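Local coordinates for protein immunoreactive 84kD antigen PG93 (Porphyromonas gingivalis, PDB 5M11) that is a cell-surface component essential to the type-IX secretion system of this oral bacterium and binds zinc and calcium ions, at residues Ala413-Asn418 with Gly437-Val442; Lys444-Tyr449 with Pro462-Leu467; Lys481-Leu486 with Leu498-Arg503. All blocks are in the same frame, centred on the assembly; numbering follows the deposited sequence.

Contact 1 (Ala413-Asn418 with Gly437-Val442)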
ATOM      1  N   ALA A 413      24.917   5.413 -24.301  1.00 72.38           N
ATOM      2  CA  ALA A 413      25.092   6.732 -23.662  1.00 71.20           C
ATOM      3  C   ALA A 413      24.804   6.655 -22.143  1.00 72.99           C
ATOM      4  O   ALA A 413      25.050   7.636 -21.431  1.00 72.95           O
ATOM      5  CB  ALA A 413      24.219   7.790 -24.320  1.00 69.54           C
ATOM      6  N   ILE A 414      24.320   5.470 -21.655  1.00 67.19           N
ATOM      7  CA  ILE A 414      24.047   5.144 -20.248  1.00 65.53           C
ATOM      8  C   ILE A 414      25.404   5.023 -19.550  1.00 73.34           C
ATOM      9  O   ILE A 414      26.021   3.956 -19.547  1.00 74.71           O
ATOM     10  CB  ILE A 414      23.151   3.860 -20.095  1.00 67.04           C
ATOM     11  CG1 ILE A 414      21.805   3.948 -20.878  1.00 63.85           C
ATOM     12  CG2 ILE A 414      22.895   3.464 -18.634  1.00 67.64           C
ATOM     13  CD1 ILE A 414      21.013   5.200 -20.799  1.00 63.08           C
ATOM     14  N   ALA A 415      25.892   6.164 -19.034  1.00 72.04           N
ATOM     15  CA  ALA A 415      27.178   6.311 -18.345  1.00 75.32           C
ATOM     16  C   ALA A 415      27.133   5.709 -16.933  1.00 81.75           C
ATOM     17  O   ALA A 415      26.181   5.958 -16.182  1.00 80.61           O
ATOM     18  CB  ALA A 415      27.555   7.781 -18.268  1.00 75.81           C
ATOM     19  N   GLU A 416      28.166   4.933 -16.576  1.00 81.29           N
ATOM     20  CA  GLU A 416      28.274   4.292 -15.269  1.00 83.24           C
ATOM     21  C   GLU A 416      29.128   5.129 -14.300  1.00 91.49           C
ATOM     22  O   GLU A 416      30.246   5.532 -14.639  1.00 93.92           O
ATOM     23  CB  GLU A 416      28.867   2.876 -15.397  1.00 87.47           C
ATOM     24  CG  GLU A 416      28.149   1.956 -16.373  1.00 94.42           C
ATOM     25  CD  GLU A 416      28.730   0.560 -16.510  1.00115.98           C
ATOM     26  OE1 GLU A 416      29.973   0.423 -16.610  1.00111.26           O
ATOM     27  OE2 GLU A 416      27.927  -0.401 -16.557  1.00107.06           O
ATOM     28  N   CYS A 417      28.592   5.383 -13.094  1.00 88.89           N
ATOM     29  CA  CYS A 417      29.264   6.132 -12.025  1.00 91.97           C
ATOM     30  C   CYS A 417      30.311   5.262 -11.360  1.00100.94           C
ATOM     31  O   CYS A 417      31.279   5.781 -10.800  1.00104.46           O
ATOM     32  CB  CYS A 417      28.259   6.658 -11.007  1.00 90.81           C
ATOM     33  SG  CYS A 417      26.991   5.460 -10.524  1.00 92.90           S
ATOM     34  N   ASN A 418      30.103   3.941 -11.405  1.00 97.90           N
ATOM     35  CA  ASN A 418      31.010   2.931 -10.870  1.00102.37           C
ATOM     36  C   ASN A 418      31.067   1.756 -11.839  1.00106.14           C
ATOM     37  O   ASN A 418      30.093   1.552 -12.555  1.00101.64           O
ATOM     38  CB  ASN A 418      30.575   2.488  -9.465  1.00103.31           C
ATOM     39  CG  ASN A 418      31.041   3.424  -8.371  1.00112.77           C
ATOM     40  OD1 ASN A 418      32.224   3.800  -8.294  1.00 97.09           O
ATOM     41  ND2 ASN A 418      30.119   3.813  -7.501  1.00101.26           N
ATOM     42  N   GLY A 437      16.308  11.318 -21.001  1.00 54.71           N
ATOM     43  CA  GLY A 437      16.482  10.846 -19.645  1.00 53.74           C
ATOM     44  C   GLY A 437      17.742  11.378 -19.031  1.00 59.43           C
ATOM     45  O   GLY A 437      18.603  11.930 -19.723  1.00 59.69           O
ATOM     46  N   THR A 438      17.852  11.210 -17.718  1.00 57.15           N
ATOM     47  CA  THR A 438      19.000  11.667 -16.953  1.00 58.89           C
ATOM     48  C   THR A 438      19.648  10.470 -16.226  1.00 64.28           C
ATOM     49  O   THR A 438      19.009   9.430 -16.039  1.00 62.83           O
ATOM     50  CB  THR A 438      18.592  12.810 -15.999  1.00 62.23           C
ATOM     51  OG1 THR A 438      17.954  12.264 -14.841  1.00 70.02           O
ATOM     52  CG2 THR A 438      17.715  13.881 -16.676  1.00 46.57           C
ATOM     53  N   LEU A 439      20.937  10.622 -15.862  1.00 63.71           N
ATOM     54  CA  LEU A 439      21.768   9.635 -15.163  1.00 64.94           C
ATOM     55  C   LEU A 439      22.384  10.269 -13.932  1.00 70.87           C
ATOM     56  O   LEU A 439      22.795  11.437 -13.962  1.00 72.14           O
ATOM     57  CB  LEU A 439      22.896   9.112 -16.072  1.00 66.82           C
ATOM     58  CG  LEU A 439      22.539   8.548 -17.445  1.00 70.82           C
ATOM     59  CD1 LEU A 439      23.620   8.884 -18.468  1.00 73.06           C
ATOM     60  CD2 LEU A 439      22.321   7.062 -17.381  1.00 73.56           C
ATOM     61  N   GLY A 440      22.491   9.489 -12.875  1.00 67.70           N
ATOM     62  CA  GLY A 440      23.092   9.958 -11.636  1.00 68.99           C
ATOM     63  C   GLY A 440      24.581   9.701 -11.507  1.00 71.80           C
ATOM     64  O   GLY A 440      25.096   8.702 -12.023  1.00 70.35           O
ATOM     65  N   ALA A 441      25.253  10.627 -10.780  1.00 69.84           N
ATOM     66  CA  ALA A 441      26.672  10.694 -10.391  1.00 73.59           C
ATOM     67  C   ALA A 441      27.679  10.482 -11.567  1.00 79.06           C
ATOM     68  O   ALA A 441      28.663   9.757 -11.406  1.00 81.35           O
ATOM     69  CB  ALA A 441      26.949   9.699  -9.269  1.00 76.91           C
ATOM     70  N   VAL A 442      27.445  11.143 -12.727  1.00 74.45           N
ATOM     71  CA  VAL A 442      28.301  11.085 -13.936  1.00 75.60           C
ATOM     72  C   VAL A 442      28.343  12.455 -14.608  1.00 80.18           C
ATOM     73  O   VAL A 442      27.389  13.224 -14.441  1.00 78.78           O
ATOM     74  CB  VAL A 442      27.882  10.002 -14.979  1.00 77.31           C
ATOM     75  CG1 VAL A 442      28.327   8.608 -14.569  1.00 79.04           C
ATOM     76  CG2 VAL A 442      26.393  10.045 -15.301  1.00 73.04           C
TER

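Contact 2 (Lys444-Tyr449 with Pro462-Leu467). With ZN (zinc ion), chain G.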
ATOM      1  N   LYS A 444      28.390  13.515 -18.280  1.00 73.16           N
ATOM      2  CA  LYS A 444      27.370  13.681 -19.333  1.00 68.83           C
ATOM      3  C   LYS A 444      26.033  13.128 -18.813  1.00 71.03           C
ATOM      4  O   LYS A 444      25.577  12.034 -19.186  1.00 69.77           O
ATOM      5  CB  LYS A 444      27.809  13.003 -20.642  1.00 70.42           C
ATOM      6  CG  LYS A 444      29.000  13.651 -21.339  1.00 70.81           C
ATOM      7  CD  LYS A 444      29.638  12.724 -22.368  1.00 83.25           C
ATOM      8  CE  LYS A 444      29.133  12.976 -23.772  1.00104.20           C
ATOM      9  NZ  LYS A 444      29.036  11.723 -24.576  1.00119.54           N
ATOM     10  N   ASN A 445      25.434  13.919 -17.913  1.00 66.97           N
ATOM     11  CA  ASN A 445      24.223  13.666 -17.145  1.00 64.80           C
ATOM     12  C   ASN A 445      22.979  13.375 -17.972  1.00 67.11           C
ATOM     13  O   ASN A 445      22.314  12.377 -17.718  1.00 65.33           O
ATOM     14  CB  ASN A 445      23.938  14.877 -16.248  1.00 64.09           C
ATOM     15  CG  ASN A 445      24.517  14.789 -14.859  1.00 92.36           C
ATOM     16  OD1 ASN A 445      24.852  15.805 -14.273  1.00 85.80           O
ATOM     17  ND2 ASN A 445      24.606  13.592 -14.267  1.00 87.60           N
ATOM     18  N   ILE A 446      22.624  14.294 -18.890  1.00 63.86           N
ATOM     19  CA  ILE A 446      21.420  14.275 -19.729  1.00 60.75           C
ATOM     20  C   ILE A 446      21.669  13.479 -21.018  1.00 64.53           C
ATOM     21  O   ILE A 446      22.700  13.672 -21.662  1.00 66.81           O
ATOM     22  CB  ILE A 446      21.006  15.750 -20.027  1.00 63.05           C
ATOM     23  CG1 ILE A 446      20.755  16.550 -18.701  1.00 63.07           C
ATOM     24  CG2 ILE A 446      19.778  15.794 -20.937  1.00 61.27           C
ATOM     25  CD1 ILE A 446      21.218  17.964 -18.699  1.00 64.86           C
ATOM     26  N   PHE A 447      20.724  12.600 -21.404  1.00 58.37           N
ATOM     27  CA  PHE A 447      20.869  11.801 -22.621  1.00 58.04           C
ATOM     28  C   PHE A 447      19.564  11.719 -23.441  1.00 60.99           C
ATOM     29  O   PHE A 447      18.474  12.047 -22.958  1.00 58.86           O
ATOM     30  CB  PHE A 447      21.397  10.371 -22.299  1.00 60.50           C
ATOM     31  CG  PHE A 447      20.403   9.418 -21.674  1.00 59.89           C
ATOM     32  CD1 PHE A 447      19.524   8.686 -22.460  1.00 60.83           C
ATOM     33  CD2 PHE A 447      20.366   9.231 -20.300  1.00 62.56           C
ATOM     34  CE1 PHE A 447      18.586   7.828 -21.881  1.00 60.69           C
ATOM     35  CE2 PHE A 447      19.432   8.364 -19.721  1.00 63.94           C
ATOM     36  CZ  PHE A 447      18.537   7.681 -20.515  1.00 60.15           C
ATOM     37  N   MET A 448      19.709  11.257 -24.692  1.00 59.06           N
ATOM     38  CA  MET A 448      18.636  10.990 -25.627  1.00 58.27           C
ATOM     39  C   MET A 448      18.933   9.702 -26.418  1.00 67.07           C
ATOM     40  O   MET A 448      20.075   9.481 -26.872  1.00 67.60           O
ATOM     41  CB  MET A 448      18.384  12.161 -26.576  1.00 60.29           C
ATOM     42  CG  MET A 448      17.125  11.967 -27.396  1.00 63.67           C
ATOM     43  SD  MET A 448      17.309  12.290 -29.172  1.00 70.90           S
ATOM     44  CE  MET A 448      18.249  10.821 -29.708  1.00 69.08           C
ATOM     45  N   TYR A 449      17.875   8.866 -26.596  1.00 64.21           N
ATOM     46  CA  TYR A 449      17.914   7.635 -27.375  1.00 65.18           C
ATOM     47  C   TYR A 449      16.841   7.657 -28.441  1.00 72.70           C
ATOM     48  O   TYR A 449      15.676   7.924 -28.136  1.00 70.23           O
ATOM     49  CB  TYR A 449      17.745   6.404 -26.481  1.00 64.95           C
ATOM     50  CG  TYR A 449      17.736   5.081 -27.225  1.00 66.85           C
ATOM     51  CD1 TYR A 449      18.821   4.686 -28.002  1.00 70.66           C
ATOM     52  CD2 TYR A 449      16.665   4.200 -27.105  1.00 66.65           C
ATOM     53  CE1 TYR A 449      18.823   3.466 -28.671  1.00 72.85           C
ATOM     54  CE2 TYR A 449      16.661   2.974 -27.761  1.00 68.95           C
ATOM     55  CZ  TYR A 449      17.741   2.612 -28.544  1.00 79.88           C
ATOM     56  OH  TYR A 449      17.717   1.409 -29.199  1.00 87.11           O
ATOM     57  N   PRO A 462      27.593  22.496 -17.151  1.00 83.29           N
ATOM     58  CA  PRO A 462      28.471  22.486 -15.951  1.00 86.42           C
ATOM     59  C   PRO A 462      27.800  22.745 -14.589  1.00 90.26           C
ATOM     60  O   PRO A 462      28.177  22.105 -13.601  1.00 91.29           O
ATOM     61  CB  PRO A 462      29.489  23.587 -16.246  1.00 91.26           C
ATOM     62  CG  PRO A 462      29.548  23.677 -17.721  1.00 94.65           C
ATOM     63  CD  PRO A 462      28.266  23.140 -18.300  1.00 86.44           C
ATOM     64  N   ASP A 463      26.813  23.659 -14.541  1.00 85.75           N
ATOM     65  CA  ASP A 463      26.046  24.011 -13.336  1.00 85.52           C
ATOM     66  C   ASP A 463      25.225  22.785 -12.773  1.00 85.51           C
ATOM     67  O   ASP A 463      25.026  22.711 -11.564  1.00 85.40           O
ATOM     68  CB  ASP A 463      25.129  25.245 -13.590  1.00 86.52           C
ATOM     69  CG  ASP A 463      24.803  25.557 -15.052  1.00 94.93           C
ATOM     70  OD1 ASP A 463      25.634  26.223 -15.725  1.00 96.52           O
ATOM     71  OD2 ASP A 463      23.730  25.120 -15.526  1.00 97.09           O
ATOM     72  N   VAL A 464      24.801  21.825 -13.633  1.00 79.00           N
ATOM     73  CA  VAL A 464      24.047  20.614 -13.231  1.00 76.50           C
ATOM     74  C   VAL A 464      24.870  19.300 -13.386  1.00 80.59           C
ATOM     75  O   VAL A 464      24.395  18.255 -12.937  1.00 78.55           O
ATOM     76  CB  VAL A 464      22.677  20.439 -13.948  1.00 76.66           C
ATOM     77  CG1 VAL A 464      21.655  21.462 -13.474  1.00 75.80           C
ATOM     78  CG2 VAL A 464      22.815  20.431 -15.472  1.00 75.40           C
ATOM     79  N   ALA A 465      26.065  19.335 -14.026  1.00 78.17           N
ATOM     80  CA  ALA A 465      26.884  18.138 -14.228  1.00 78.31           C
ATOM     81  C   ALA A 465      27.405  17.561 -12.907  1.00 85.96           C
ATOM     82  O   ALA A 465      27.692  18.300 -11.955  1.00 87.79           O
ATOM     83  CB  ALA A 465      28.039  18.428 -15.166  1.00 80.90           C
ATOM     84  N   ASN A 466      27.456  16.208 -12.858  1.00 83.16           N
ATOM     85  CA  ASN A 466      27.940  15.312 -11.793  1.00 84.51           C
ATOM     86  C   ASN A 466      27.070  15.285 -10.528  1.00 87.58           C
ATOM     87  O   ASN A 466      27.467  14.631  -9.562  1.00 89.15           O
ATOM     88  CB  ASN A 466      29.388  15.623 -11.428  1.00 86.32           C
ATOM     89  CG  ASN A 466      30.350  15.290 -12.533  1.00110.07           C
ATOM     90  OD1 ASN A 466      30.498  14.126 -12.914  1.00109.05           O
ATOM     91  ND2 ASN A 466      31.033  16.301 -13.071  1.00101.48           N
ATOM     92  N   LEU A 467      25.866  15.905 -10.540  1.00 82.40           N
ATOM     93  CA  LEU A 467      24.988  15.863  -9.364  1.00 82.38           C
ATOM     94  C   LEU A 467      24.504  14.439  -9.129  1.00 85.45           C
ATOM     95  O   LEU A 467      24.276  13.701 -10.086  1.00 83.98           O
ATOM     96  CB  LEU A 467      23.807  16.857  -9.413  1.00 80.28           C
ATOM     97  CG  LEU A 467      22.763  16.772 -10.541  1.00 82.08           C
ATOM     98  CD1 LEU A 467      21.615  15.834 -10.169  1.00 80.21           C
ATOM     99  CD2 LEU A 467      22.164  18.150 -10.798  1.00 83.98           C
TER
HETATM  100 ZN    ZN G 806      23.403  26.944 -16.475  1.00113.53          ZN

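Contact 3 (Lys481-Leu486 with Leu498-Arg503). With CA (calcium ion), chain B.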
ATOM      1  N   LYS A 481      12.396  21.186 -21.348  1.00 61.22           N
ATOM      2  CA  LYS A 481      12.443  20.025 -20.464  1.00 58.69           C
ATOM      3  C   LYS A 481      12.748  20.492 -19.071  1.00 63.11           C
ATOM      4  O   LYS A 481      13.739  21.194 -18.869  1.00 64.43           O
ATOM      5  CB  LYS A 481      13.470  18.987 -20.960  1.00 59.61           C
ATOM      6  CG  LYS A 481      13.080  18.364 -22.296  1.00 60.50           C
ATOM      7  CD  LYS A 481      14.276  18.003 -23.143  1.00 72.92           C
ATOM      8  CE  LYS A 481      13.868  17.488 -24.507  1.00 85.02           C
ATOM      9  NZ  LYS A 481      13.679  18.588 -25.488  1.00 92.48           N
ATOM     10  N   TRP A 482      11.861  20.163 -18.117  1.00 58.76           N
ATOM     11  CA  TRP A 482      12.012  20.518 -16.699  1.00 58.60           C
ATOM     12  C   TRP A 482      12.407  19.288 -15.946  1.00 61.20           C
ATOM     13  O   TRP A 482      11.744  18.255 -16.077  1.00 59.65           O
ATOM     14  CB  TRP A 482      10.720  21.127 -16.099  1.00 56.82           C
ATOM     15  CG  TRP A 482      10.281  22.441 -16.694  1.00 58.42           C
ATOM     16  CD1 TRP A 482      10.177  22.746 -18.017  1.00 61.47           C
ATOM     17  CD2 TRP A 482       9.780  23.587 -15.980  1.00 59.18           C
ATOM     18  NE1 TRP A 482       9.731  24.040 -18.171  1.00 62.48           N
ATOM     19  CE2 TRP A 482       9.445  24.566 -16.941  1.00 63.85           C
ATOM     20  CE3 TRP A 482       9.608  23.893 -14.619  1.00 61.12           C
ATOM     21  CZ2 TRP A 482       8.952  25.823 -16.592  1.00 64.51           C
ATOM     22  CZ3 TRP A 482       9.115  25.136 -14.273  1.00 64.15           C
ATOM     23  CH2 TRP A 482       8.803  26.092 -15.252  1.00 65.63           C
ATOM     24  N   VAL A 483      13.519  19.361 -15.209  1.00 59.14           N
ATOM     25  CA  VAL A 483      13.990  18.244 -14.380  1.00 59.07           C
ATOM     26  C   VAL A 483      14.254  18.780 -12.972  1.00 60.17           C
ATOM     27  O   VAL A 483      15.023  19.724 -12.849  1.00 60.89           O
ATOM     28  CB  VAL A 483      15.235  17.472 -14.939  1.00 65.12           C
ATOM     29  CG1 VAL A 483      15.290  16.063 -14.374  1.00 65.07           C
ATOM     30  CG2 VAL A 483      15.246  17.403 -16.461  1.00 64.55           C
ATOM     31  N   ASN A 484      13.631  18.186 -11.928  1.00 55.31           N
ATOM     32  CA  ASN A 484      13.865  18.559 -10.521  1.00 57.43           C
ATOM     33  C   ASN A 484      15.168  17.923  -9.995  1.00 63.95           C
ATOM     34  O   ASN A 484      15.582  16.888 -10.505  1.00 62.07           O
ATOM     35  CB  ASN A 484      12.670  18.212  -9.595  1.00 56.29           C
ATOM     36  CG  ASN A 484      12.148  16.786  -9.605  1.00 68.37           C
ATOM     37  OD1 ASN A 484      11.586  16.290 -10.586  1.00 53.78           O
ATOM     38  ND2 ASN A 484      12.143  16.163  -8.448  1.00 62.41           N
ATOM     39  N   ILE A 485      15.831  18.563  -9.009  1.00 65.30           N
ATOM     40  CA  ILE A 485      17.087  18.046  -8.421  1.00 68.37           C
ATOM     41  C   ILE A 485      16.778  17.408  -7.071  1.00 74.18           C
ATOM     42  O   ILE A 485      16.370  18.106  -6.135  1.00 74.84           O
ATOM     43  CB  ILE A 485      18.245  19.104  -8.283  1.00 74.04           C
ATOM     44  CG1 ILE A 485      18.272  20.154  -9.449  1.00 73.46           C
ATOM     45  CG2 ILE A 485      19.625  18.430  -8.081  1.00 76.42           C
ATOM     46  CD1 ILE A 485      18.648  19.719 -10.810  1.00 80.53           C
ATOM     47  N   LEU A 486      16.962  16.088  -6.972  1.00 71.28           N
ATOM     48  CA  LEU A 486      16.725  15.395  -5.714  1.00 72.61           C
ATOM     49  C   LEU A 486      17.952  15.455  -4.795  1.00 82.19           C
ATOM     50  O   LEU A 486      17.771  15.488  -3.577  1.00 83.24           O
ATOM     51  CB  LEU A 486      16.314  13.940  -5.944  1.00 70.81           C
ATOM     52  CG  LEU A 486      14.858  13.659  -6.323  1.00 71.66           C
ATOM     53  CD1 LEU A 486      14.620  12.181  -6.389  1.00 70.01           C
ATOM     54  CD2 LEU A 486      13.874  14.276  -5.332  1.00 74.71           C
ATOM     55  N   LEU A 498      16.073  22.297 -13.327  1.00 61.37           N
ATOM     56  CA  LEU A 498      16.767  22.648 -14.553  1.00 61.01           C
ATOM     57  C   LEU A 498      15.773  22.604 -15.734  1.00 62.85           C
ATOM     58  O   LEU A 498      15.133  21.572 -15.993  1.00 60.99           O
ATOM     59  CB  LEU A 498      17.992  21.744 -14.796  1.00 61.45           C
ATOM     60  CG  LEU A 498      18.544  21.698 -16.221  1.00 66.04           C
ATOM     61  CD1 LEU A 498      19.465  22.877 -16.518  1.00 68.99           C
ATOM     62  CD2 LEU A 498      19.244  20.408 -16.466  1.00 69.10           C
ATOM     63  N   ILE A 499      15.630  23.743 -16.419  1.00 58.91           N
ATOM     64  CA  ILE A 499      14.808  23.871 -17.623  1.00 56.81           C
ATOM     65  C   ILE A 499      15.799  23.958 -18.772  1.00 61.74           C
ATOM     66  O   ILE A 499      16.755  24.724 -18.663  1.00 63.21           O
ATOM     67  CB  ILE A 499      13.831  25.091 -17.577  1.00 59.74           C
ATOM     68  CG1 ILE A 499      13.010  25.135 -16.277  1.00 58.92           C
ATOM     69  CG2 ILE A 499      12.928  25.180 -18.817  1.00 58.85           C
ATOM     70  CD1 ILE A 499      13.487  26.185 -15.322  1.00 58.10           C
ATOM     71  N   PHE A 500      15.623  23.151 -19.834  1.00 57.64           N
ATOM     72  CA  PHE A 500      16.530  23.214 -20.979  1.00 59.30           C
ATOM     73  C   PHE A 500      15.862  22.784 -22.285  1.00 63.06           C
ATOM     74  O   PHE A 500      14.916  21.988 -22.266  1.00 61.04           O
ATOM     75  CB  PHE A 500      17.790  22.379 -20.735  1.00 62.05           C
ATOM     76  CG  PHE A 500      17.555  20.901 -20.637  1.00 62.38           C
ATOM     77  CD1 PHE A 500      17.769  20.074 -21.733  1.00 65.24           C
ATOM     78  CD2 PHE A 500      17.157  20.324 -19.437  1.00 64.15           C
ATOM     79  CE1 PHE A 500      17.553  18.699 -21.643  1.00 65.20           C
ATOM     80  CE2 PHE A 500      16.935  18.953 -19.348  1.00 66.27           C
ATOM     81  CZ  PHE A 500      17.129  18.151 -20.457  1.00 64.14           C
ATOM     82  N   ASN A 501      16.374  23.315 -23.420  1.00 60.51           N
ATOM     83  CA  ASN A 501      15.903  23.000 -24.765  1.00 60.09           C
ATOM     84  C   ASN A 501      17.092  22.721 -25.670  1.00 65.55           C
ATOM     85  O   ASN A 501      17.886  23.610 -25.963  1.00 65.68           O
ATOM     86  CB  ASN A 501      15.026  24.113 -25.340  1.00 62.95           C
ATOM     87  CG  ASN A 501      14.089  23.624 -26.411  1.00 81.66           C
ATOM     88  OD1 ASN A 501      14.503  23.183 -27.490  1.00 73.44           O
ATOM     89  ND2 ASN A 501      12.801  23.702 -26.138  1.00 72.58           N
ATOM     90  N   ASP A 502      17.209  21.456 -26.089  1.00 62.99           N
ATOM     91  CA  ASP A 502      18.243  20.893 -26.960  1.00 63.63           C
ATOM     92  C   ASP A 502      18.273  21.540 -28.364  1.00 68.79           C
ATOM     93  O   ASP A 502      19.252  21.360 -29.088  1.00 69.27           O
ATOM     94  CB  ASP A 502      17.987  19.388 -27.102  1.00 63.88           C
ATOM     95  CG  ASP A 502      16.682  19.073 -27.807  1.00 75.76           C
ATOM     96  OD1 ASP A 502      15.606  19.507 -27.300  1.00 75.26           O
ATOM     97  OD2 ASP A 502      16.731  18.421 -28.883  1.00 82.25           O
ATOM     98  N   ARG A 503      17.169  22.235 -28.752  1.00 65.60           N
ATOM     99  CA  ARG A 503      16.938  22.949 -30.023  1.00 66.84           C
ATOM    100  C   ARG A 503      17.104  22.009 -31.250  1.00 74.30           C
ATOM    101  O   ARG A 503      17.755  22.374 -32.239  1.00 78.72           O
ATOM    102  CB  ARG A 503      17.840  24.220 -30.147  1.00 64.39           C
ATOM    103  CG  ARG A 503      17.632  25.295 -29.068  1.00 61.83           C
ATOM    104  CD  ARG A 503      16.240  25.897 -29.102  1.00 70.10           C
ATOM    105  NE  ARG A 503      16.123  27.096 -28.271  1.00 80.81           N
ATOM    106  CZ  ARG A 503      15.033  27.438 -27.587  1.00 91.96           C
ATOM    107  NH1 ARG A 503      13.955  26.660 -27.605  1.00 80.16           N
ATOM    108  NH2 ARG A 503      15.014  28.558 -26.875  1.00 72.95           N
TER
HETATM  109 CA    CA B 801      21.595  21.430 -29.555  1.00 81.36          CA

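Contact 1 (Ala413-Asn418 with Gly437-Val442)
Leu439 points toward the backbone of Ala413-Asn418, and its two methyls are shared out along it. CD1 of Leu439 meets the chain 3.5 Å from Ala413 O and close to Ala415 N. CD2 goes to Ile414, where it lies 3.9 Å from CG2. The Leu439 and Ile414 side chains meet at about a right angle, so the touch is between branch ends and not along their lengths. Ile414 sits at the centre of an inverse gamma turn, and the CB of Ala415, next along, points toward 437-442.

Ala415 CB rests against Val442 with CG1 and CG2 both at 3.9 Å, its single methyl facing the fork of the valine. Val442 CG1, anti to its own carbonyl carbon (chi1 -78°), reaches the Glu416-Cys417 peptide and ends 3.6 Å from Cys417 N. Beyond it Cys417 CB meets Ala441 CB at 3.7 Å, methylene against methyl at the outer end of the contact. No hydrogen bond crosses between the two segments; the contact is made by apolar side chains meeting one another and the loop backbone. Glu416, between the two inward-facing residues, turns the other way, and its carboxylate is held by Ser408. Phe447 and Trp456 pack further against Ile414, while Val424 adjoins Leu439.

The loop 413-418 runs from the outermost strand 402-407 of one four-stranded antiparallel sheet to the edge strand 422-429 of the next, and here it lies across the end of that next sheet's second strand, 435-439. Such a crossing from the last strand of one meander to the first of another is characteristic of the blade-to-blade connection in a beta-propeller.

Contact 2 (Lys444-Tyr449 with Pro462-Leu467)
The polar part of this contact is made by Asn445, whose amide group reaches into the turn at Val464-Leu467. OD1 of Asn445 accepts a weak hydrogen bond from Asn466 N (3.0 Å), bent to 122° at the hydrogen. That N-H belongs to the central peptide of a type II beta turn, with Asn466 in its third position at positive phi. The other end of the amide, ND2, makes a weak bond to Leu439 O, so the side chain spans from the end of strand 435-439 to the turn.

The apolar part is slight: Ile446 CD1 approaches Val464 CG2 at 4.4 Å, and both side chains go on to pack against Leu498.

Of the two segments, 462-467 alone reaches the metal. Asp463 holds a zinc ion with both carboxylate oxygens, unequally, OD2 at 2.1 Å and OD1 at 2.5 Å, and His514 of strand 513-517 supplies a further ligand.

With one weak, bent bond to the turn N-H and little apolar surface, the contact itself grips lightly, and the Asn445 amide links the turn only loosely to the end of strand 435-439; the zinc ion, through Asp463 just before the turn, ties the loop to the following sheet.

Contact 3 (Lys481-Leu486 with Leu498-Arg503)
Lys481 has the most surface buried here; its side chain runs over Phe500, its partner in a hydrogen-bonded antiparallel pair. Lys481 CB sits over one face of the phenyl ring, 3.9 Å from the centroid, and CD follows along the rim near CE1. Bending at chi2 and chi4 then brings NZ past the ring to Asp502 OD1, a 2.8 Å salt bridge that meets the carboxylate from above its plane. The same ammonium is bonded to Gly479 O and makes a cation-pi contact with Trp436.

The Phe500 ring is also met at its edge, in plane, by Val483 CG2 (3.7 Å from CE2). Leu498 shares this face of the sheet; its backbone pairs with Val483 through two hydrogen bonds, of which Leu498 N to Val483 O is the straighter, at 173°. On the opposite face, in the non-hydrogen-bonded pair, Ile499 CG1 lies over the five-membered ring of Trp482, 3.6 Å from its centroid.

While its side chain is held by Lys481, Asp502 gives its carbonyl oxygen to a calcium ion, which Thr505, Thr508, Asp511 and Asp512 also bind. The arrangement is a beta hairpin forming the two central strands of a four-stranded sheet, consistent with a propeller blade, with a calcium-binding loop leading to the outermost strand.

Overall arrangement
The three contacts follow one another along the chain without nesting or crossing. Contact 1 closes the loop that takes in strand 422-429 and brings the linker from the preceding sheet onto strand 435-439. Contact 2 closes the next one, over the outer strand 455-459, and ends in the turn leading toward strand 469-475. Contact 3 closes the hairpin 481-485/497-501 in the following sheet. Contacts 1 and 2 share a sheet, joined by backbone hydrogen bonds between 435-439 and 446-450. Contact 3 belongs to the neighbouring sheet: Ile446 packs on Phe500, Leu467 on Ile485, and Thr438 on Val483, joining two successive blades face to face.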